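Local coordinates for protein membrane-bound protease PH1510 (Pyrococcus horikoshii, PDB 6M4B) that is a membrane-bound serine protease that cleaves substrates near hydrophobic or aromatic residues, including a stomatin homolog in vitro, here as its inactivated N-terminal protease domain, at residues I175-L178 and L179-N183. The protein carries 1 engineered substitution. Residues are numbered along the deposited sequence; the frame is centred on the assembly and turned at random.
Sequences INEL and LKKSN
Ile175 meets Leu179 one helical turn on, through both backbone and side chain. Leu179 N donates to Ile175 O at 2.9 Å. Beside this bond, methyl CG2 of Ile175 lies 4.0 Å from CD1 of Leu179. Ile175 also packs against Ile43, Glu45 and Tyr73 of the parallel sheet, while Leu179 continues the apolar side onto Phe200 and Val203. Asn176 O accepts from Lys180 N at 3.0 Å. Glu177 O accepts from Lys181 N by the same i to i+4 pattern, and the two side chains cross at a slant on the outer side of the helix. Extended, with CG anti to the backbone N (chi1 -162°), Glu177 lays its CG 3.9 Å from CD of Lys181. The charged ends are looser: OE2 of Glu177 and NZ of Lys181 form a long salt bridge of 4.0 Å. Arg173 is the stronger partner of that carboxylate, and the Lys181 ammonium bonds to Val171 O. Replacing Glu177 by an alanine is likely to leave Arg173 without this carboxylate mate and to deprive Lys181 of its long salt bridge and of the packing along its methylenes. The short amphipathic helix 175-182 follows edge strand 170-171 in the ClpP/crotonase-like domain and lies against the sheet, away from the active site. Leu178 faces inward, onto Ile43, Tyr73 and Ala96, and its carbonyl oxygen is gripped twice by Ser182. The backbone N of Ser182 reaches Leu178 O at 2.8 Å, whereas the hydroxyl OG of Ser182 donates to the same Leu178 O from above the carbonyl plane at 2.9 Å. Set beside its own backbone N (chi1 -67°), that Ser182 OG turns back over the preceding turn, 3.8 Å from CD2 of Leu178.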
ATOM      1  N   ILE A 175      28.037   9.062   3.928  1.00 37.06           N
ATOM      2  CA  ILE A 175      27.497   8.145   4.873  1.00 42.24           C
ATOM      3  C   ILE A 175      27.733   8.625   6.299  1.00 39.04           C
ATOM      4  O   ILE A 175      26.836   8.610   7.120  1.00 37.03           O
ATOM      5  CB  ILE A 175      28.014   6.714   4.644  1.00 42.93           C
ATOM      6  CG1 ILE A 175      27.434   6.085   3.350  1.00 49.86           C
ATOM      7  CG2 ILE A 175      27.610   5.828   5.808  1.00 47.48           C
ATOM      8  CD1 ILE A 175      25.909   5.939   3.319  1.00 50.99           C
ATOM      9  N   ASN A 176      28.928   9.069   6.588  1.00 42.01           N
ATOM     10  CA  ASN A 176      29.263   9.512   7.940  1.00 40.56           C
ATOM     11  C   ASN A 176      28.429  10.749   8.402  1.00 39.79           C
ATOM     12  O   ASN A 176      27.926  10.782   9.536  1.00 38.03           O
ATOM     13  CB  ASN A 176      30.766   9.803   7.975  1.00 46.03           C
ATOM     14  CG  ASN A 176      31.351   9.809   9.384  1.00 55.71           C
ATOM     15  OD1 ASN A 176      31.904   8.786   9.896  1.00 52.85           O
ATOM     16  ND2 ASN A 176      31.252  10.972  10.024  1.00 56.28           N
ATOM     17  N   GLU A 177      28.259  11.748   7.524  1.00 40.07           N
ATOM     18  CA  GLU A 177      27.394  12.889   7.859  1.00 42.26           C
ATOM     19  C   GLU A 177      25.913  12.411   7.980  1.00 37.03           C
ATOM     20  O   GLU A 177      25.191  12.882   8.839  1.00 34.81           O
ATOM     21  CB  GLU A 177      27.571  14.076   6.885  1.00 44.34           C
ATOM     22  CG  GLU A 177      27.030  15.368   7.494  1.00 51.79           C
ATOM     23  CD  GLU A 177      27.131  16.651   6.615  1.00 61.26           C
ATOM     24  OE1 GLU A 177      26.864  16.670   5.389  1.00 52.24           O
ATOM     25  OE2 GLU A 177      27.411  17.712   7.210  1.00 71.64           O
ATOM     26  N   LEU A 178      25.488  11.448   7.158  1.00 35.80           N
ATOM     27  CA  LEU A 178      24.105  10.909   7.237  1.00 39.05           C
ATOM     28  C   LEU A 178      23.835  10.275   8.625  1.00 37.61           C
ATOM     29  O   LEU A 178      22.887  10.687   9.346  1.00 34.92           O
ATOM     30  CB  LEU A 178      23.817   9.922   6.089  1.00 37.31           C
ATOM     31  CG  LEU A 178      22.416   9.270   5.970  1.00 36.43           C
ATOM     32  CD1 LEU A 178      22.222   8.671   4.602  1.00 37.90           C
ATOM     33  CD2 LEU A 178      22.230   8.142   6.976  1.00 43.29           C
ATOM     34  N   LEU A 179      24.755   9.409   9.029  1.00 39.02           N
ATOM     35  CA  LEU A 179      24.756   8.804  10.376  1.00 41.71           C
ATOM     36  C   LEU A 179      24.736   9.823  11.472  1.00 39.81           C
ATOM     37  O   LEU A 179      23.891   9.754  12.359  1.00 40.23           O
ATOM     38  CB  LEU A 179      25.939   7.863  10.568  1.00 39.48           C
ATOM     39  CG  LEU A 179      25.897   6.621   9.645  1.00 42.54           C
ATOM     40  CD1 LEU A 179      27.233   5.859   9.754  1.00 44.30           C
ATOM     41  CD2 LEU A 179      24.726   5.691   9.921  1.00 45.40           C
ATOM     42  N   LYS A 180      25.576  10.836  11.366  1.00 40.74           N
ATOM     43  CA  LYS A 180      25.639  11.870  12.397  1.00 42.67           C
ATOM     44  C   LYS A 180      24.338  12.653  12.542  1.00 39.76           C
ATOM     45  O   LYS A 180      23.831  12.839  13.641  1.00 36.47           O
ATOM     46  CB  LYS A 180      26.818  12.783  12.077  1.00 53.76           C
ATOM     47  CG  LYS A 180      27.181  13.867  13.078  1.00 61.73           C
ATOM     48  CD  LYS A 180      28.368  14.681  12.514  1.00 68.84           C
ATOM     49  CE  LYS A 180      28.250  16.196  12.717  1.00 79.72           C
ATOM     50  NZ  LYS A 180      28.804  16.650  14.020  1.00 97.91           N
ATOM     51  N   LYS A 181      23.793  13.161  11.446  1.00 40.18           N
ATOM     52  CA  LYS A 181      22.535  13.971  11.522  1.00 37.45           C
ATOM     53  C   LYS A 181      21.278  13.131  11.754  1.00 38.04           C
ATOM     54  O   LYS A 181      20.258  13.663  12.231  1.00 36.19           O
ATOM     55  CB  LYS A 181      22.348  14.762  10.234  1.00 44.55           C
ATOM     56  CG  LYS A 181      23.392  15.854  10.032  1.00 50.86           C
ATOM     57  CD  LYS A 181      23.394  16.358   8.597  1.00 56.78           C
ATOM     58  CE  LYS A 181      23.914  17.780   8.488  1.00 55.27           C
ATOM     59  NZ  LYS A 181      23.476  18.407   7.217  1.00 59.44           N
ATOM     60  N   SER A 182      21.330  11.851  11.370  1.00 34.64           N
ATOM     61  CA  SER A 182      20.179  10.956  11.532  1.00 38.47           C
ATOM     62  C   SER A 182      20.108  10.407  12.950  1.00 41.00           C
ATOM     63  O   SER A 182      19.038   9.929  13.394  1.00 29.32           O
ATOM     64  CB  SER A 182      20.213   9.809  10.543  1.00 38.67           C
ATOM     65  OG  SER A 182      20.025  10.287   9.225  1.00 38.72           O
ATOM     66  N   ASN A 183      21.237  10.453  13.663  1.00 43.88           N
ATOM     67  CA  ASN A 183      21.321   9.850  15.001  1.00 39.57           C
ATOM     68  C   ASN A 183      20.356  10.507  15.946  1.00 35.34           C
ATOM     69  O   ASN A 183      20.360  11.706  16.051  1.00 40.31           O
ATOM     70  CB  ASN A 183      22.745  10.030  15.547  1.00 42.93           C
ATOM     71  CG  ASN A 183      22.962   9.317  16.849  1.00 37.39           C
ATOM     72  OD1 ASN A 183      22.310   8.324  17.151  1.00 36.98           O
ATOM     73  ND2 ASN A 183      23.929   9.764  17.579  1.00 37.47           N
TER